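Local structure of probable adhesion protein (6R3Z) at residues R6-I11 with K27-P32; A154-A159 with R267-V272; I227-T232 with I251-Y256. The protein binds divalent metal ions such as ferrous iron, manganese and nickel through a cluster of histidines, probably as the periplasmic solute-binding component of a metal transport system. All coordinates share one frame; numbering follows the deposited sequence.

Interaction 1: R6-I11 with K27-P32; sequences RLRIGI and KAEVVP
Four backbone hydrogen bonds tie R6-I11 to K27-P32. E29 N donates to L7 O at 2.9 Å and I9 N returns the bond to E29 O; two residues along, V31 N reaches I9 O at 2.7 Å and I11 N reaches V31 O. The last is the longest of the four, at 3.1 Å. Opposite V31, G10 CA lies 3.2 Å from V31 O, a CA-H...O contact.

This is the parallel pairing of a beta-alpha-beta unit, with helix 14-24 as the crossover and 29-32 as the edge strand of a four-stranded parallel sheet. Side chains therefore alternate between two faces. On one, the branched apolar groups of I9, I11 and V30 suit the interior and pack on helix 14-24. I11 CG2 touches V30 CG1 at 3.9 Å, the two side chains crossing obliquely, and I11 CD1 lies beside the ring of P32. I11 holds CG1 between its N and its carbonyl carbon (chi1 65°), which sends CD1 toward the proline. At the start of the pairing, near helices 116-133 and 138-160, I9 CD1 meets the compact A28 CB at 3.7 Å.

The other face carries charge. R8 and E29 form a salt bridge whose hydrogen bond, NH2 to OE1 at 3.2 Å, is weak; OE1 sits at the guanidinium edge while the carboxylate plane is turned 62° from it. V31 CG2 lies over one guanidinium face, off-centre, and T55 O takes the R8 NE hydrogen, fixing the group's rotation. Water also joins the segments: one molecule donates to R6 O and to E29 OE1, and another accepts from L7 N and donates to K27 O.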
# COMPACT_ATOMS: atom_id res chain seq x y z
N ARG A 6 -23.98 10.46 -12.37
CA ARG A 6 -23.21 9.28 -11.94
C ARG A 6 -21.86 9.87 -11.53
O ARG A 6 -21.22 10.53 -12.36
CB ARG A 6 -23.07 8.27 -13.08
CG ARG A 6 -22.36 6.97 -12.72
CD ARG A 6 -22.48 5.91 -13.81
NE ARG A 6 -23.36 4.81 -13.41
CZ ARG A 6 -24.58 4.59 -13.91
NH1 ARG A 6 -25.30 3.57 -13.48
NH2 ARG A 6 -25.07 5.38 -14.85
N LEU A 7 -21.47 9.70 -10.25
CA LEU A 7 -20.22 10.26 -9.72
C LEU A 7 -18.98 9.84 -10.50
O LEU A 7 -18.85 8.67 -10.87
CB LEU A 7 -19.98 9.82 -8.26
CG LEU A 7 -20.68 10.51 -7.10
CD1 LEU A 7 -20.15 9.92 -5.78
CD2 LEU A 7 -20.40 12.00 -7.06
N ARG A 8 -18.05 10.77 -10.70
CA ARG A 8 -16.75 10.47 -11.31
C ARG A 8 -15.74 10.67 -10.18
O ARG A 8 -15.56 11.80 -9.71
CB ARG A 8 -16.49 11.38 -12.52
CG ARG A 8 -17.27 10.90 -13.75
CD ARG A 8 -17.06 11.70 -15.04
NE ARG A 8 -15.64 11.89 -15.39
CZ ARG A 8 -14.88 11.00 -16.02
NH1 ARG A 8 -13.61 11.28 -16.31
NH2 ARG A 8 -15.38 9.83 -16.39
N ILE A 9 -15.16 9.57 -9.70
CA ILE A 9 -14.25 9.52 -8.54
C ILE A 9 -12.79 9.29 -8.95
O ILE A 9 -12.45 8.23 -9.48
CB ILE A 9 -14.71 8.38 -7.59
CG1 ILE A 9 -16.20 8.47 -7.24
CG2 ILE A 9 -13.82 8.32 -6.31
CD1 ILE A 9 -16.76 7.07 -6.79
N GLY A 10 -11.93 10.23 -8.58
CA GLY A 10 -10.51 10.08 -8.84
C GLY A 10 -9.83 9.29 -7.75
O GLY A 10 -10.22 9.37 -6.58
N ILE A 11 -8.84 8.49 -8.13
CA ILE A 11 -8.00 7.70 -7.23
C ILE A 11 -6.53 7.95 -7.58
O ILE A 11 -6.23 8.38 -8.70
CB ILE A 11 -8.35 6.19 -7.18
CG1 ILE A 11 -8.10 5.48 -8.54
CG2 ILE A 11 -9.77 5.98 -6.65
CD1 ILE A 11 -6.62 4.98 -8.75
N LYS A 27 -22.20 1.66 -10.00
CA LYS A 27 -23.01 2.85 -9.68
C LYS A 27 -22.27 4.18 -9.87
O LYS A 27 -22.90 5.25 -9.86
CB LYS A 27 -23.61 2.74 -8.27
CG LYS A 27 -24.44 1.46 -8.13
CD LYS A 27 -25.23 1.38 -6.85
CE LYS A 27 -26.13 0.17 -6.86
NZ LYS A 27 -27.32 0.36 -7.74
N ALA A 28 -20.95 4.12 -10.04
CA ALA A 28 -20.10 5.31 -10.22
C ALA A 28 -18.93 4.94 -11.13
O ALA A 28 -18.70 3.75 -11.38
CB ALA A 28 -19.58 5.80 -8.87
N GLU A 29 -18.18 5.95 -11.62
CA GLU A 29 -17.00 5.72 -12.45
C GLU A 29 -15.73 5.96 -11.58
O GLU A 29 -15.67 6.93 -10.81
CB GLU A 29 -16.97 6.67 -13.66
CG GLU A 29 -18.03 6.42 -14.71
CD GLU A 29 -17.82 7.33 -15.91
OE1 GLU A 29 -18.28 8.49 -15.85
OE2 GLU A 29 -17.17 6.90 -16.88
N VAL A 30 -14.72 5.08 -11.71
CA VAL A 30 -13.47 5.19 -10.95
C VAL A 30 -12.39 5.61 -11.94
O VAL A 30 -12.15 4.89 -12.92
CB VAL A 30 -13.10 3.87 -10.21
CG1 VAL A 30 -11.91 4.08 -9.27
CG2 VAL A 30 -14.31 3.30 -9.45
N VAL A 31 -11.75 6.77 -11.70
CA VAL A 31 -10.81 7.36 -12.65
C VAL A 31 -9.41 7.50 -12.05
O VAL A 31 -9.22 8.37 -11.20
CB VAL A 31 -11.33 8.72 -13.22
CG1 VAL A 31 -10.42 9.25 -14.33
CG2 VAL A 31 -12.78 8.64 -13.69
N PRO A 32 -8.39 6.74 -12.52
CA PRO A 32 -7.03 6.93 -11.99
C PRO A 32 -6.49 8.29 -12.42
O PRO A 32 -6.71 8.71 -13.57
CB PRO A 32 -6.23 5.79 -12.64
CG PRO A 32 -7.27 4.81 -13.11
CD PRO A 32 -8.42 5.67 -13.53
O HOH W 1 -20.38 10.02 -14.97
O HOH W 2 -22.94 7.81 -8.66

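Interaction 2: A154-A159 with R267-V272; sequences ALRADA and RNLDTV. With EDO (1,2-ethanediol), chain H; EDO (1,2-ethanediol), chain I.
L269 and A159 form the centre of the contact between A154-A159 and R267-V272, one alanine methyl resting against the CB of the leucine at 3.6 Å. The packing joins two long helices of a solute-binding protein of family 9: helix 138-160, the long helix that links the two lobes and lies in the chain between their four-stranded parallel sheets, and 260-277, the C-terminal helix of the second lobe. Over these turns the axes run in nearly the same direction, 23° apart, and come within 9.4 Å of each other.

Both A159 and L269 direct their CB toward the opposite helix, but they do different work. Alanine is small enough to let the backbones come near, whereas leucine supplies the reach. L269 keeps CG beside its own backbone N, opposite the carbonyl carbon (chi1 -68°), and its CD1 extends to L155 and R156. L155 approaches from another direction: with CG opposite its backbone N (chi1 -174°), the chain runs out extended and brings CD2 to L269 CD1 at 3.6 Å, the two leucines crossing at about a right angle. L269 CD1 also lies 3.9 Å from R156 CA, next to the backbone, while the R156 guanidinium turns to E186 O. I116 of helix 116-133 touches L155, R156 and L269, and F187 adds to the packing on L269.

At the exposed margin the chemistry becomes polar, as suits an aspartate there. D270 holds a 1,2-ethanediol, probably from the crystallisation liquor, whose O2 and O1 donate to D270 OD1 and OD2 respectively. A water bridges the helices, donating to A159 O at 2.9 Å and to D270 OD1 at 2.8 Å.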
# COMPACT_ATOMS: atom_id res chain seq x y z
N ALA A 154 -11.32 -12.76 5.38
CA ALA A 154 -11.22 -14.15 4.93
C ALA A 154 -9.85 -14.44 4.30
O ALA A 154 -9.27 -15.48 4.57
CB ALA A 154 -12.35 -14.49 3.95
N LEU A 155 -9.33 -13.49 3.50
CA LEU A 155 -8.03 -13.54 2.86
C LEU A 155 -6.97 -13.68 3.98
O LEU A 155 -6.06 -14.50 3.87
CB LEU A 155 -7.87 -12.18 2.15
CG LEU A 155 -6.71 -11.90 1.27
CD1 LEU A 155 -7.09 -10.77 0.33
CD2 LEU A 155 -5.49 -11.46 2.08
N ARG A 156 -7.10 -12.87 5.05
CA ARG A 156 -6.15 -12.87 6.16
C ARG A 156 -6.24 -14.20 6.93
O ARG A 156 -5.21 -14.81 7.21
CB ARG A 156 -6.39 -11.66 7.07
CG ARG A 156 -5.38 -11.59 8.22
CD ARG A 156 -5.54 -10.34 9.05
NE ARG A 156 -4.58 -10.35 10.17
CZ ARG A 156 -4.82 -10.89 11.36
NH1 ARG A 156 -5.99 -11.47 11.61
NH2 ARG A 156 -3.89 -10.85 12.31
N ALA A 157 -7.48 -14.66 7.21
CA ALA A 157 -7.72 -15.93 7.90
C ALA A 157 -7.11 -17.10 7.12
O ALA A 157 -6.46 -17.95 7.72
CB ALA A 157 -9.23 -16.15 8.10
N ASP A 158 -7.29 -17.11 5.77
CA ASP A 158 -6.77 -18.17 4.88
C ASP A 158 -5.24 -18.23 4.91
O ASP A 158 -4.67 -19.32 5.03
CB ASP A 158 -7.30 -18.01 3.45
CG ASP A 158 -8.78 -18.34 3.28
OD1 ASP A 158 -9.36 -18.98 4.20
OD2 ASP A 158 -9.35 -17.97 2.24
N ALA A 159 -4.59 -17.05 4.91
CA ALA A 159 -3.14 -16.99 5.00
C ALA A 159 -2.67 -17.52 6.38
O ALA A 159 -1.77 -18.37 6.43
CB ALA A 159 -2.67 -15.56 4.81
N ARG A 267 -0.98 -12.92 -1.79
CA ARG A 267 0.40 -13.34 -2.09
C ARG A 267 1.40 -12.77 -1.08
O ARG A 267 2.31 -13.50 -0.66
CB ARG A 267 0.78 -13.05 -3.54
CG ARG A 267 -0.01 -13.98 -4.49
CD ARG A 267 0.74 -14.23 -5.79
NE ARG A 267 0.72 -13.06 -6.67
CZ ARG A 267 -0.21 -12.84 -7.59
NH1 ARG A 267 -1.22 -13.69 -7.75
NH2 ARG A 267 -0.13 -11.76 -8.36
N ASN A 268 1.20 -11.51 -0.64
CA ASN A 268 2.05 -10.86 0.37
C ASN A 268 1.99 -11.64 1.69
O ASN A 268 3.02 -12.04 2.23
CB ASN A 268 1.61 -9.42 0.59
CG ASN A 268 2.22 -8.48 -0.43
OD1 ASN A 268 3.10 -8.87 -1.21
ND2 ASN A 268 1.78 -7.23 -0.43
N LEU A 269 0.78 -11.88 2.19
CA LEU A 269 0.59 -12.64 3.42
C LEU A 269 1.15 -14.07 3.33
O LEU A 269 1.74 -14.56 4.30
CB LEU A 269 -0.89 -12.63 3.84
CG LEU A 269 -1.46 -11.26 4.29
CD1 LEU A 269 -2.94 -11.36 4.63
CD2 LEU A 269 -0.72 -10.70 5.50
N ASP A 270 0.99 -14.74 2.17
CA ASP A 270 1.51 -16.10 1.97
C ASP A 270 3.04 -16.11 2.04
O ASP A 270 3.61 -17.04 2.61
CB ASP A 270 1.05 -16.69 0.63
CG ASP A 270 -0.42 -17.06 0.58
OD1 ASP A 270 -1.03 -17.23 1.67
OD2 ASP A 270 -0.95 -17.18 -0.55
N THR A 271 3.70 -15.08 1.46
CA THR A 271 5.16 -14.97 1.47
C THR A 271 5.67 -14.75 2.90
O THR A 271 6.63 -15.41 3.31
CB THR A 271 5.62 -13.90 0.46
OG1 THR A 271 5.25 -14.35 -0.86
CG2 THR A 271 7.13 -13.63 0.54
N VAL A 272 4.99 -13.87 3.68
CA VAL A 272 5.38 -13.65 5.08
C VAL A 272 5.23 -14.96 5.86
O VAL A 272 6.14 -15.33 6.61
CB VAL A 272 4.60 -12.48 5.74
CG1 VAL A 272 4.97 -12.33 7.22
CG2 VAL A 272 4.87 -11.16 4.99
C1 EDO H . -3.92 -19.53 -0.00
O1 EDO H . -2.51 -19.70 0.03
C2 EDO H . -4.38 -18.98 1.36
O2 EDO H . -3.66 -17.80 1.66
C1 EDO I . -8.88 -23.14 1.70
O1 EDO I . -7.69 -22.86 0.97
C2 EDO I . -9.15 -22.00 2.71
O2 EDO I . -8.04 -21.84 3.60
O HOH W 3 -0.17 -18.58 3.97

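Interaction 3: I227-T232 with I251-Y256; sequences IDFPST and ISYGDY
D228 reaches from the loop after strand 220-226 into the loop after strand 244-248, and its CB already lies 3.4 Å from S252 OG. CG, placed beside the backbone N (chi1 -73°), passes the CB of Y253 as the two side chains slide by in opposite directions. At the tip the two oxygens part company. OD1 lies 3.5 Å from Y253 CB, and a water 2.9 Å from OD1, which accepts from Y253 N, can donate to it. OD2 is gripped twice by one residue: S252 OG donates at 2.7 Å on the anti side, out of the carboxylate plane, and S252 N at 2.8 Å through a bent bond from above that plane, both on the same face. Serine suits this place because its hydroxyl, set between N and the carbonyl carbon (chi1 71°), can donate in step with its own N-H.

Next to this, F229 and Y253 form a T-shaped pair, the edge of Y253 toward the face of F229, with ring planes at 62° and CZ of F229 3.7 Å from CD1 of Y253. The S252 carbonyl oxygen lies at the F229 edge.

H250, one of six histidines at the nickel site, precedes I251-Y256, and its backbone N makes a weak hydrogen bond to D228 OD2. A buried carboxylate with so many donors would probably remain ionised, and the arrangement is consistent with D228 holding the loop that carries this metal ligand.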
# COMPACT_ATOMS: atom_id res chain seq x y z
N ILE A 227 9.05 -6.51 -5.51
CA ILE A 227 8.74 -7.12 -6.79
C ILE A 227 8.49 -6.00 -7.84
O ILE A 227 8.91 -6.13 -9.00
CB ILE A 227 7.48 -8.04 -6.69
CG1 ILE A 227 7.69 -9.20 -5.69
CG2 ILE A 227 7.09 -8.58 -8.08
CD1 ILE A 227 6.37 -9.96 -5.26
N ASP A 228 7.76 -4.92 -7.44
CA ASP A 228 7.26 -3.87 -8.33
C ASP A 228 8.31 -3.09 -9.09
O ASP A 228 8.36 -3.18 -10.31
CB ASP A 228 6.31 -2.93 -7.58
CG ASP A 228 4.96 -3.56 -7.28
OD1 ASP A 228 4.72 -4.72 -7.75
OD2 ASP A 228 4.16 -2.93 -6.56
N PHE A 229 9.13 -2.32 -8.40
CA PHE A 229 10.18 -1.55 -9.09
C PHE A 229 11.47 -1.92 -8.38
O PHE A 229 11.88 -1.28 -7.42
CB PHE A 229 9.84 -0.04 -9.07
CG PHE A 229 8.62 0.30 -9.90
CD1 PHE A 229 8.73 0.53 -11.27
CD2 PHE A 229 7.35 0.33 -9.32
CE1 PHE A 229 7.60 0.82 -12.03
CE2 PHE A 229 6.22 0.62 -10.09
CZ PHE A 229 6.34 0.87 -11.44
N PRO A 230 12.03 -3.09 -8.76
CA PRO A 230 13.17 -3.64 -8.01
C PRO A 230 14.47 -2.85 -8.13
O PRO A 230 14.62 -2.05 -9.06
CB PRO A 230 13.31 -5.05 -8.57
CG PRO A 230 12.80 -4.91 -9.98
CD PRO A 230 11.64 -3.99 -9.86
N SER A 231 15.38 -3.07 -7.17
CA SER A 231 16.69 -2.42 -7.11
C SER A 231 17.79 -3.40 -7.49
O SER A 231 17.74 -4.57 -7.11
CB SER A 231 16.92 -1.87 -5.70
OG SER A 231 16.06 -0.78 -5.44
N THR A 232 18.83 -2.90 -8.18
CA THR A 232 19.94 -3.72 -8.68
C THR A 232 20.96 -4.20 -7.61
O THR A 232 21.76 -5.08 -7.91
CB THR A 232 20.68 -2.97 -9.82
OG1 THR A 232 21.13 -1.71 -9.34
CG2 THR A 232 19.80 -2.78 -11.05
N ILE A 251 1.92 -3.28 -4.48
CA ILE A 251 0.62 -3.19 -5.21
C ILE A 251 0.64 -1.84 -6.00
O ILE A 251 -0.20 -0.95 -5.79
CB ILE A 251 -0.61 -3.40 -4.28
CG1 ILE A 251 -0.34 -4.61 -3.30
CG2 ILE A 251 -1.90 -3.59 -5.14
CD1 ILE A 251 -1.44 -4.92 -2.25
N SER A 252 1.69 -1.67 -6.83
CA SER A 252 1.90 -0.41 -7.55
C SER A 252 2.29 -0.61 -9.00
O SER A 252 2.55 0.39 -9.68
CB SER A 252 3.01 0.37 -6.85
OG SER A 252 4.26 -0.28 -7.07
N TYR A 253 2.33 -1.86 -9.49
CA TYR A 253 2.77 -2.15 -10.87
C TYR A 253 1.65 -2.63 -11.79
O TYR A 253 0.90 -3.51 -11.40
CB TYR A 253 3.87 -3.23 -10.81
CG TYR A 253 4.58 -3.45 -12.13
CD1 TYR A 253 5.64 -2.64 -12.51
CD2 TYR A 253 4.17 -4.45 -13.00
CE1 TYR A 253 6.29 -2.82 -13.73
CE2 TYR A 253 4.80 -4.64 -14.23
CZ TYR A 253 5.86 -3.82 -14.60
OH TYR A 253 6.52 -4.00 -15.79
N GLY A 254 1.62 -2.14 -13.03
CA GLY A 254 0.68 -2.66 -14.02
C GLY A 254 -0.70 -2.05 -14.02
O GLY A 254 -0.88 -0.95 -13.50
N ASP A 255 -1.67 -2.72 -14.67
CA ASP A 255 -3.05 -2.25 -14.82
C ASP A 255 -3.80 -2.08 -13.50
O ASP A 255 -3.57 -2.81 -12.53
CB ASP A 255 -3.88 -3.19 -15.72
CG ASP A 255 -3.39 -3.41 -17.15
OD1 ASP A 255 -2.52 -2.62 -17.62
OD2 ASP A 255 -3.86 -4.37 -17.79
N TYR A 256 -4.77 -1.15 -13.50
CA TYR A 256 -5.66 -0.98 -12.36
C TYR A 256 -6.77 -2.02 -12.53
O TYR A 256 -7.18 -2.30 -13.66
CB TYR A 256 -6.29 0.41 -12.35
CG TYR A 256 -5.28 1.51 -12.17
CD1 TYR A 256 -4.78 1.82 -10.90
CD2 TYR A 256 -4.83 2.25 -13.25
CE1 TYR A 256 -3.84 2.83 -10.73
CE2 TYR A 256 -3.89 3.27 -13.09
CZ TYR A 256 -3.42 3.57 -11.82
OH TYR A 256 -2.54 4.60 -11.62
O HOH W 4 1.90 -4.68 -8.30

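How the interactions relate
Interaction 2 lies away from the metal site and interaction 3 beside it, while interaction 1 is in the sheet of the N-terminal half. Interaction 3 is buried; interactions 1 and 2 are partly buried, with polar groups on their outer sides. Interaction 1 is strand pairing, held mainly by backbone bonds; interaction 2 is apolar packing of helices with water at its exposed side; interaction 3, between loops, centres on a carboxylate with an aromatic pair beside it. Interactions 1 and 3 touch, for Y256 of the latter packs on P32 and I11. Interactions 2 and 3 approach to about 4 Å between nearest atoms without touching, although helix 260-277 follows soon after residues 251-256.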